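Local atomic coordinates of chromatin structure-remodeling complex subunit RSC2 (Saccharomyces cerevisiae, PDB entry 4BB7), a protein that serves as a subunit of the RSC chromatin-remodeling complex, which repositions nucleosomes in transcription regulation, and carries a histone H3-binding BAH domain, the part crystallised here. Residues Q60-C65 and H95-L100; Q72-V77 and A205-P210; R76-F81 and G218-S223. One frame throughout, in Å; residues are numbered along the deposited sequence.

How the interactions relate
Interaction 1 closes the edge of the six-stranded sheet of the BAH domain, where strand 60-68 pairs with the outermost strand 87-96. Interaction 3 lies on the opposite side of the chain's centre from interaction 1, with interaction 2 beside it. These two bring residues 72-81 against segments more than 120 residues later in the chain. They share Arg76 and Val77, their centres are about 9 Å apart, and His75 packs on Phe81 between them. From interaction 1, centre to centre, interaction 2 is about 31 Å away and interaction 3 about 34 Å, with nearest atoms about 10 Å and about 17 Å apart; yet strand 60-68 leads in the chain to 75-76, and 80-82 to 87-96.

Interaction 1: Q60-C65 and H95-L100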
loop_
_atom_site.group_PDB
_atom_site.type_symbol
_atom_site.label_atom_id
_atom_site.label_comp_id
_atom_site.label_asym_id
_atom_site.label_seq_id
_atom_site.Cartn_x
_atom_site.Cartn_y
_atom_site.Cartn_z
ATOM N N GLN A 60 4.667 9.394 -8.689
ATOM C CA GLN A 60 3.238 9.610 -8.505
ATOM C C GLN A 60 2.461 8.297 -8.519
ATOM O O GLN A 60 2.643 7.460 -9.401
ATOM C CB GLN A 60 2.711 10.570 -9.566
ATOM C CG GLN A 60 3.422 11.910 -9.543
ATOM C CD GLN A 60 3.118 12.738 -10.763
ATOM O OE1 GLN A 60 2.676 12.215 -11.785
ATOM N NE2 GLN A 60 3.350 14.041 -10.666
ATOM N N TRP A 61 1.595 8.133 -7.527
ATOM C CA TRP A 61 0.855 6.894 -7.336
ATOM C C TRP A 61 -0.655 7.098 -7.439
ATOM O O TRP A 61 -1.153 8.225 -7.426
ATOM C CB TRP A 61 1.179 6.301 -5.965
ATOM C CG TRP A 61 2.516 5.642 -5.870
ATOM C CD1 TRP A 61 3.730 6.258 -5.770
ATOM C CD2 TRP A 61 2.776 4.233 -5.839
ATOM N NE1 TRP A 61 4.732 5.321 -5.686
ATOM C CE2 TRP A 61 4.173 4.069 -5.723
ATOM C CE3 TRP A 61 1.965 3.096 -5.895
ATOM C CZ2 TRP A 61 4.776 2.812 -5.670
ATOM C CZ3 TRP A 61 2.563 1.851 -5.846
ATOM C CH2 TRP A 61 3.957 1.719 -5.734
ATOM N N LEU A 62 -1.375 5.987 -7.527
ATOM C CA LEU A 62 -2.828 6.012 -7.559
ATOM C C LEU A 62 -3.386 4.754 -6.909
ATOM O O LEU A 62 -2.702 3.734 -6.807
ATOM C CB LEU A 62 -3.330 6.139 -8.998
ATOM C CG LEU A 62 -2.920 5.060 -10.004
ATOM C CD1 LEU A 62 -3.782 3.811 -9.842
ATOM C CD2 LEU A 62 -3.026 5.595 -11.425
ATOM N N ASN A 63 -4.633 4.834 -6.463
ATOM C CA ASN A 63 -5.322 3.666 -5.946
ATOM C C ASN A 63 -6.566 3.360 -6.771
ATOM O O ASN A 63 -7.529 4.133 -6.785
ATOM C CB ASN A 63 -5.683 3.862 -4.475
ATOM C CG ASN A 63 -6.375 2.653 -3.886
ATOM O OD1 ASN A 63 -7.586 2.491 -4.028
ATOM N ND2 ASN A 63 -5.607 1.791 -3.228
ATOM N N ALA A 64 -6.540 2.228 -7.467
ATOM C CA ALA A 64 -7.651 1.842 -8.330
ATOM C C ALA A 64 -8.391 0.608 -7.815
ATOM O O ALA A 64 -7.786 -0.300 -7.244
ATOM C CB ALA A 64 -7.155 1.612 -9.749
ATOM N N CYS A 65 -9.708 0.591 -8.011
ATOM C CA CYS A 65 -10.513 -0.588 -7.723
ATOM C C CYS A 65 -10.582 -1.468 -8.965
ATOM O O CYS A 65 -11.119 -1.060 -9.996
ATOM C CB CYS A 65 -11.921 -0.196 -7.279
ATOM S SG CYS A 65 -12.971 -1.606 -6.802
ATOM N N HIS A 95 -0.925 1.675 -7.743
ATOM C CA HIS A 95 -0.076 1.589 -8.921
ATOM C C HIS A 95 0.786 2.838 -9.074
ATOM O O HIS A 95 0.417 3.920 -8.613
ATOM C CB HIS A 95 -0.920 1.444 -10.186
ATOM C CG HIS A 95 -1.806 0.240 -10.203
ATOM N ND1 HIS A 95 -1.565 -0.846 -11.016
ATOM C CD2 HIS A 95 -2.954 -0.033 -9.538
ATOM C CE1 HIS A 95 -2.517 -1.745 -10.838
ATOM N NE2 HIS A 95 -3.374 -1.276 -9.948
ATOM N N LEU A 96 1.934 2.684 -9.726
ATOM C CA LEU A 96 2.665 3.827 -10.254
ATOM C C LEU A 96 1.865 4.351 -11.441
ATOM O O LEU A 96 1.461 3.571 -12.302
ATOM C CB LEU A 96 4.061 3.405 -10.718
ATOM C CG LEU A 96 5.007 2.848 -9.651
ATOM C CD1 LEU A 96 6.287 2.309 -10.274
ATOM C CD2 LEU A 96 5.325 3.916 -8.617
ATOM N N VAL A 97 1.627 5.660 -11.489
ATOM C CA VAL A 97 0.803 6.236 -12.553
ATOM C C VAL A 97 1.377 5.946 -13.940
ATOM O O VAL A 97 0.691 6.091 -14.957
ATOM C CB VAL A 97 0.587 7.753 -12.374
ATOM C CG1 VAL A 97 -0.050 8.040 -11.022
ATOM C CG2 VAL A 97 1.897 8.501 -12.524
ATOM N N SER A 98 2.633 5.521 -13.974
ATOM C CA SER A 98 3.253 5.096 -15.221
ATOM C C SER A 98 2.593 3.824 -15.769
ATOM O O SER A 98 2.777 3.475 -16.935
ATOM C CB SER A 98 4.755 4.888 -15.021
ATOM O OG SER A 98 5.007 4.198 -13.809
ATOM N N ASN A 99 1.820 3.140 -14.928
ATOM C CA ASN A 99 1.109 1.935 -15.348
ATOM C C ASN A 99 -0.093 2.226 -16.243
ATOM O O ASN A 99 -0.506 1.374 -17.029
ATOM C CB ASN A 99 0.655 1.111 -14.137
ATOM C CG ASN A 99 1.814 0.533 -13.350
ATOM O OD1 ASN A 99 2.934 0.433 -13.854
ATOM N ND2 ASN A 99 1.548 0.141 -12.106
ATOM N N LEU A 100 -0.662 3.422 -16.111
ATOM C CA LEU A 100 -1.810 3.816 -16.924
ATOM C C LEU A 100 -1.466 3.740 -18.404
ATOM O O LEU A 100 -0.500 4.356 -18.857
ATOM C CB LEU A 100 -2.261 5.236 -16.576
ATOM C CG LEU A 100 -2.890 5.485 -15.207
ATOM C CD1 LEU A 100 -2.932 6.973 -14.911
ATOM C CD2 LEU A 100 -4.288 4.871 -15.130
HETATM O O HOH W 1 4.438 7.110 -11.644
#
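The indole of Trp61 has Leu96 over one face: Leu96 CG stands 4.2 Å from the centroid of the six-membered ring and only 18° off its normal, a CH-pi contact. The modelled approach of Leu96 CD2 to the same face is doubtfully short. The carbonyl of His95 comes up obliquely, while the indole of Trp53, on the neighbouring strand 45-54, meets the Trp61 ring at a small interplanar angle. The other flat group, the imidazole of His95, receives Asn99 ND2 at its edge in a weak bond to ND1; more strongly, a hydrogen bond joins Trp66 NE1 to His95 NE2.

Between the two rings, which lie on different faces of the sheet, the backbones run antiparallel. Leu62 and His95 form a hydrogen-bonded pair, Leu62 N to His95 O and His95 N to Leu62 O each measuring 2.9 Å, and Trp61 and Leu96 form the next, non-hydrogen-bonded pair. Val97 N then reaches Gln60 O at 2.9 Å with an almost straight N-H (176°), as strand 87-96 gives way to a 3-10 turn.

Leu62, on the face of His95, has CG between the backbone N and the carbonyl carbon (chi1 59°) and brings CD1 to 3.7 Å from His95 CB, while CD2 meets Leu100 CD1 tip to tip at 3.7 Å and Val97 CG1 at 3.9 Å.

The chemistry is thus divided: three backbone bonds satisfy the main-chain polar atoms of Leu62 and His95 and the amide of Val97, methyls fill the side of Leu62 and His95, and the Trp61 ring, on the other face, packs on Leu96 and Trp53.

Interaction 2: Q72-V77 and A205-P210; sequences QTVHRV and AVYMRP
Val77 and Val206 pack at the close-set part of this contact, their CB atoms 4.0 Å apart, beside the few backbone bonds that join 72-77 to 205-210. The end-to-end directions of the touching parts are 41° apart, a short, weakly bonded parallel pair. Two bonds carry it: His75 N to Ala205 O at 3.1 Å, and Val77 N to Tyr207 O at 2.8 Å with an N-H angle of 165°. The bond from Tyr207 N to His75 O between them is weak. Val206 CG1 lies alongside the His75 imidazole, 3.8 Å from its NE2, in an off-centre CH-pi contact. The imidazole's rotation is fixed from both nitrogens, because ND1 donates to Thr73 OG1, itself bonded to Pro70 O, and NE2 is bonded to Ser173; Phe139 of strand 138-141 touches both His75 and Thr73.

Tyr207 turns from this packed side toward a looser one. Its CB leads away from 72-77, but with CG set between the backbone N and the carbonyl carbon (chi1 62°) the ring folds back until Arg76 CA lies over the rim of one face. Val74 CG1 comes within 4.1 Å of Tyr207 CE1. The hydroxyl donates to a water at 2.7 Å, and that water donates in turn to Val74 O. Arg76 and Arg209 meet through carbon: Arg209 CB sits over one face of the Arg76 guanidinium. The Arg209 guanidinium lies with Tyr207 CE2 over its centre.

The like charges of the two arginines stay apart, their NE atoms 6.7 Å from each other; Arg209 NH2 bonds Asp187 O, while Arg76 has a weak ion pair with Asp78 and a cation-pi contact with Tyr220, which probably lets their aliphatic parts pack with little electrostatic cost.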
loop_
_atom_site.group_PDB
_atom_site.type_symbol
_atom_site.label_atom_id
_atom_site.label_comp_id
_atom_site.label_asym_id
_atom_site.label_seq_id
_atom_site.Cartn_x
_atom_site.Cartn_y
_atom_site.Cartn_z
ATOM N N GLN A 72 -11.070 -14.147 -16.052
ATOM C CA GLN A 72 -10.291 -13.961 -14.835
ATOM C C GLN A 72 -11.037 -14.397 -13.576
ATOM O O GLN A 72 -10.519 -14.269 -12.468
ATOM C CB GLN A 72 -9.845 -12.501 -14.707
ATOM C CG GLN A 72 -8.805 -12.079 -15.737
ATOM C CD GLN A 72 -8.572 -10.581 -15.761
ATOM O OE1 GLN A 72 -9.481 -9.790 -15.496
ATOM N NE2 GLN A 72 -7.347 -10.182 -16.082
ATOM N N THR A 73 -12.248 -14.919 -13.745
ATOM C CA THR A 73 -13.058 -15.322 -12.595
ATOM C C THR A 73 -13.319 -16.826 -12.534
ATOM O O THR A 73 -13.088 -17.561 -13.497
ATOM C CB THR A 73 -14.420 -14.597 -12.570
ATOM O OG1 THR A 73 -15.112 -14.837 -13.802
ATOM C CG2 THR A 73 -14.238 -13.100 -12.373
ATOM N N VAL A 74 -13.800 -17.272 -11.382
ATOM C CA VAL A 74 -14.263 -18.638 -11.220
ATOM C C VAL A 74 -15.786 -18.642 -11.312
ATOM O O VAL A 74 -16.462 -17.935 -10.559
ATOM C CB VAL A 74 -13.825 -19.216 -9.863
ATOM C CG1 VAL A 74 -14.403 -20.604 -9.666
ATOM C CG2 VAL A 74 -12.305 -19.242 -9.769
ATOM N N HIS A 75 -16.321 -19.430 -12.239
ATOM C CA HIS A 75 -17.762 -19.460 -12.471
ATOM C C HIS A 75 -18.231 -20.755 -13.127
ATOM O O HIS A 75 -17.450 -21.469 -13.763
ATOM C CB HIS A 75 -18.173 -18.277 -13.347
ATOM C CG HIS A 75 -17.444 -18.218 -14.652
ATOM N ND1 HIS A 75 -16.257 -17.536 -14.809
ATOM C CD2 HIS A 75 -17.726 -18.768 -15.855
ATOM C CE1 HIS A 75 -15.842 -17.661 -16.057
ATOM N NE2 HIS A 75 -16.716 -18.403 -16.713
ATOM N N ARG A 76 -19.519 -21.042 -12.966
ATOM C CA ARG A 76 -20.151 -22.186 -13.614
ATOM C C ARG A 76 -19.863 -22.172 -15.108
ATOM O O ARG A 76 -19.937 -21.132 -15.761
ATOM C CB ARG A 76 -21.662 -22.175 -13.363
ATOM C CG ARG A 76 -22.044 -22.372 -11.902
ATOM C CD ARG A 76 -23.500 -22.015 -11.631
ATOM N NE ARG A 76 -24.422 -22.642 -12.576
ATOM C CZ ARG A 76 -25.713 -22.852 -12.333
ATOM N NH1 ARG A 76 -26.244 -22.497 -11.170
ATOM N NH2 ARG A 76 -26.473 -23.425 -13.253
ATOM N N VAL A 77 -19.533 -23.339 -15.646
ATOM C CA VAL A 77 -19.143 -23.455 -17.043
ATOM C C VAL A 77 -20.236 -22.949 -17.983
ATOM O O VAL A 77 -19.966 -22.596 -19.134
ATOM C CB VAL A 77 -18.808 -24.913 -17.392
ATOM C CG1 VAL A 77 -20.069 -25.766 -17.349
ATOM C CG2 VAL A 77 -18.151 -24.996 -18.752
ATOM N N ALA A 205 -11.311 -20.397 -13.375
ATOM C CA ALA A 205 -11.695 -21.787 -13.585
ATOM C C ALA A 205 -13.195 -21.921 -13.796
ATOM O O ALA A 205 -13.963 -21.011 -13.473
ATOM C CB ALA A 205 -11.249 -22.646 -12.413
ATOM N N VAL A 206 -13.604 -23.064 -14.337
ATOM C CA VAL A 206 -15.019 -23.349 -14.533
ATOM C C VAL A 206 -15.386 -24.698 -13.930
ATOM O O VAL A 206 -14.569 -25.618 -13.902
ATOM C CB VAL A 206 -15.402 -23.328 -16.022
ATOM C CG1 VAL A 206 -15.236 -21.930 -16.594
ATOM C CG2 VAL A 206 -14.567 -24.327 -16.797
ATOM N N TYR A 207 -16.617 -24.806 -13.443
ATOM C CA TYR A 207 -17.100 -26.048 -12.858
ATOM C C TYR A 207 -18.561 -26.317 -13.230
ATOM O O TYR A 207 -19.227 -25.470 -13.820
ATOM C CB TYR A 207 -16.924 -26.022 -11.341
ATOM C CG TYR A 207 -17.701 -24.928 -10.646
ATOM C CD1 TYR A 207 -17.288 -23.606 -10.717
ATOM C CD2 TYR A 207 -18.839 -25.221 -9.907
ATOM C CE1 TYR A 207 -17.989 -22.602 -10.079
ATOM C CE2 TYR A 207 -19.548 -24.224 -9.262
ATOM C CZ TYR A 207 -19.117 -22.917 -9.354
ATOM O OH TYR A 207 -19.818 -21.917 -8.721
ATOM N N MET A 208 -19.052 -27.501 -12.882
ATOM C CA MET A 208 -20.401 -27.910 -13.265
ATOM C C MET A 208 -21.395 -27.757 -12.112
ATOM O O MET A 208 -21.029 -27.848 -10.942
ATOM C CB MET A 208 -20.392 -29.356 -13.780
ATOM C CG MET A 208 -21.401 -29.639 -14.895
ATOM S SD MET A 208 -21.242 -31.285 -15.632
ATOM C CE MET A 208 -19.654 -31.152 -16.446
ATOM N N ARG A 209 -22.657 -27.520 -12.451
ATOM C CA ARG A 209 -23.711 -27.396 -11.453
ATOM C C ARG A 209 -25.062 -27.773 -12.051
ATOM O O ARG A 209 -25.296 -27.572 -13.243
ATOM C CB ARG A 209 -23.766 -25.967 -10.901
ATOM C CG ARG A 209 -22.731 -25.660 -9.826
ATOM C CD ARG A 209 -22.964 -26.504 -8.575
ATOM N NE ARG A 209 -21.930 -26.298 -7.563
ATOM C CZ ARG A 209 -20.787 -26.977 -7.509
ATOM N NH1 ARG A 209 -20.521 -27.910 -8.413
ATOM N NH2 ARG A 209 -19.905 -26.721 -6.552
ATOM N N PRO A 210 -25.957 -28.333 -11.232
ATOM C CA PRO A 210 -27.302 -28.609 -11.750
ATOM C C PRO A 210 -27.987 -27.322 -12.208
ATOM O O PRO A 210 -27.864 -26.284 -11.558
ATOM C CB PRO A 210 -28.033 -29.222 -10.547
ATOM C CG PRO A 210 -27.176 -28.906 -9.350
ATOM C CD PRO A 210 -25.775 -28.811 -9.853
HETATM O O HOH W 2 -18.987 -19.351 -9.008
#

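Interaction 3: R76-F81 and G218-S223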
loop_
_atom_site.group_PDB
_atom_site.type_symbol
_atom_site.label_atom_id
_atom_site.label_comp_id
_atom_site.label_asym_id
_atom_site.label_seq_id
_atom_site.Cartn_x
_atom_site.Cartn_y
_atom_site.Cartn_z
ATOM N N ARG A 76 -19.519 -21.042 -12.966
ATOM C CA ARG A 76 -20.151 -22.186 -13.614
ATOM C C ARG A 76 -19.863 -22.172 -15.108
ATOM O O ARG A 76 -19.937 -21.132 -15.761
ATOM C CB ARG A 76 -21.662 -22.175 -13.363
ATOM C CG ARG A 76 -22.044 -22.372 -11.902
ATOM C CD ARG A 76 -23.500 -22.015 -11.631
ATOM N NE ARG A 76 -24.422 -22.642 -12.576
ATOM C CZ ARG A 76 -25.713 -22.852 -12.333
ATOM N NH1 ARG A 76 -26.244 -22.497 -11.170
ATOM N NH2 ARG A 76 -26.473 -23.425 -13.253
ATOM N N VAL A 77 -19.533 -23.339 -15.646
ATOM C CA VAL A 77 -19.143 -23.455 -17.043
ATOM C C VAL A 77 -20.236 -22.949 -17.983
ATOM O O VAL A 77 -19.966 -22.596 -19.134
ATOM C CB VAL A 77 -18.808 -24.913 -17.392
ATOM C CG1 VAL A 77 -20.069 -25.766 -17.349
ATOM C CG2 VAL A 77 -18.151 -24.996 -18.752
ATOM N N ASP A 78 -21.472 -22.910 -17.495
ATOM C CA ASP A 78 -22.588 -22.501 -18.338
ATOM C C ASP A 78 -22.983 -21.043 -18.117
ATOM O O ASP A 78 -24.066 -20.622 -18.531
ATOM C CB ASP A 78 -23.795 -23.425 -18.141
ATOM C CG ASP A 78 -24.355 -23.365 -16.735
ATOM O OD1 ASP A 78 -23.557 -23.282 -15.777
ATOM O OD2 ASP A 78 -25.596 -23.397 -16.588
ATOM N N ARG A 79 -22.106 -20.275 -17.470
ATOM C CA ARG A 79 -22.378 -18.857 -17.260
ATOM C C ARG A 79 -22.248 -18.049 -18.554
ATOM O O ARG A 79 -21.361 -18.296 -19.373
ATOM C CB ARG A 79 -21.478 -18.271 -16.166
ATOM C CG ARG A 79 -21.839 -16.835 -15.800
ATOM C CD ARG A 79 -21.348 -16.435 -14.413
ATOM N NE ARG A 79 -21.746 -15.069 -14.071
ATOM C CZ ARG A 79 -22.703 -14.757 -13.201
ATOM N NH1 ARG A 79 -23.365 -15.714 -12.563
ATOM N NH2 ARG A 79 -22.997 -13.486 -12.963
ATOM N N LEU A 80 -23.147 -17.088 -18.735
ATOM C CA LEU A 80 -23.128 -16.226 -19.910
ATOM C C LEU A 80 -22.634 -14.831 -19.541
ATOM O O LEU A 80 -22.724 -14.418 -18.383
ATOM C CB LEU A 80 -24.523 -16.137 -20.528
ATOM C CG LEU A 80 -25.080 -17.448 -21.076
ATOM C CD1 LEU A 80 -26.535 -17.291 -21.494
ATOM C CD2 LEU A 80 -24.220 -17.937 -22.234
ATOM N N PHE A 81 -22.117 -14.110 -20.530
ATOM C CA PHE A 81 -21.550 -12.785 -20.303
ATOM C C PHE A 81 -21.892 -11.848 -21.448
ATOM O O PHE A 81 -22.062 -12.284 -22.583
ATOM C CB PHE A 81 -20.026 -12.868 -20.177
ATOM C CG PHE A 81 -19.552 -13.741 -19.054
ATOM C CD1 PHE A 81 -19.443 -13.240 -17.766
ATOM C CD2 PHE A 81 -19.202 -15.061 -19.287
ATOM C CE1 PHE A 81 -19.002 -14.039 -16.731
ATOM C CE2 PHE A 81 -18.757 -15.867 -18.256
ATOM C CZ PHE A 81 -18.656 -15.355 -16.974
ATOM N N GLY A 218 -30.741 -13.828 -16.500
ATOM C CA GLY A 218 -30.192 -14.517 -17.656
ATOM C C GLY A 218 -28.724 -14.844 -17.452
ATOM O O GLY A 218 -27.876 -14.470 -18.264
ATOM N N GLU A 219 -28.421 -15.542 -16.363
ATOM C CA GLU A 219 -27.035 -15.814 -15.999
ATOM C C GLU A 219 -26.478 -17.061 -16.681
ATOM O O GLU A 219 -25.290 -17.110 -17.021
ATOM C CB GLU A 219 -26.884 -15.930 -14.475
ATOM C CG GLU A 219 -27.372 -14.707 -13.715
ATOM C CD GLU A 219 -27.059 -14.771 -12.231
ATOM O OE1 GLU A 219 -25.866 -14.705 -11.874
ATOM O OE2 GLU A 219 -28.004 -14.880 -11.420
ATOM N N TYR A 220 -27.338 -18.056 -16.891
ATOM C CA TYR A 220 -26.882 -19.371 -17.331
ATOM C C TYR A 220 -27.573 -19.881 -18.598
ATOM O O TYR A 220 -28.760 -19.638 -18.819
ATOM C CB TYR A 220 -27.023 -20.380 -16.189
ATOM C CG TYR A 220 -26.464 -19.866 -14.880
ATOM C CD1 TYR A 220 -25.093 -19.752 -14.691
ATOM C CD2 TYR A 220 -27.305 -19.484 -13.837
ATOM C CE1 TYR A 220 -24.573 -19.279 -13.506
ATOM C CE2 TYR A 220 -26.789 -19.010 -12.638
ATOM C CZ TYR A 220 -25.418 -18.910 -12.483
ATOM O OH TYR A 220 -24.879 -18.439 -11.307
ATOM N N ALA A 221 -26.810 -20.596 -19.419
ATOM C CA ALA A 221 -27.268 -21.047 -20.729
ATOM C C ALA A 221 -28.212 -22.250 -20.657
ATOM O O ALA A 221 -28.848 -22.606 -21.648
ATOM C CB ALA A 221 -26.071 -21.370 -21.618
ATOM N N THR A 222 -28.299 -22.867 -19.484
ATOM C CA THR A 222 -29.060 -24.098 -19.324
ATOM C C THR A 222 -30.384 -23.866 -18.613
ATOM O O THR A 222 -31.157 -24.800 -18.403
ATOM C CB THR A 222 -28.258 -25.139 -18.535
ATOM O OG1 THR A 222 -27.907 -24.596 -17.257
ATOM C CG2 THR A 222 -26.989 -25.505 -19.280
ATOM N N SER A 223 -30.638 -22.619 -18.234
ATOM C CA SER A 223 -31.877 -22.262 -17.556
ATOM C C SER A 223 -33.053 -22.374 -18.514
ATOM O O SER A 223 -32.923 -22.083 -19.701
ATOM C CB SER A 223 -31.794 -20.834 -17.017
ATOM O OG SER A 223 -30.698 -20.682 -16.130
HETATM O O HOH W 3 -29.346 -23.328 -14.798
#
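Tyr220 carries the guanidinium of Arg76 flat on one face, CZ 3.7 Å from the ring centroid and 2° off its normal, with the planes 11° apart: a stacked cation-pi pair. Glu219 CB lies against the opposite face. NE and NH2 of Arg76 make weak, long bonds to Asp78 OD1 and OD2, a salt bridge within the turn, and OD2 accepts a hydrogen bond from Thr222 OG1 at 2.7 Å, on the anti side of the carboxylate.

Two backbone bonds set these groups in place, Ala221 N to Asp78 O at 2.9 Å and Leu80 N to Glu219 O at 2.7 Å, on either side of the bridged pair Arg79 and Tyr220. A loop from beyond strand 206-207 meets the type I turn from Arg76 to Arg79 that leads into strand 80-82.

Replacing Tyr220 with an alanine would probably leave the Arg76 guanidinium without its stacking surface and freer to turn away from Asp78.

Arg79 reaches Glu219 OE1 with NH1 at 2.8 Å in a salt bridge, their planes nearly perpendicular. Farther out, Phe130 and Phe139 make cation-pi contacts with Arg79, and Asp215 OD2 accepts a hydrogen bond from Tyr220 N.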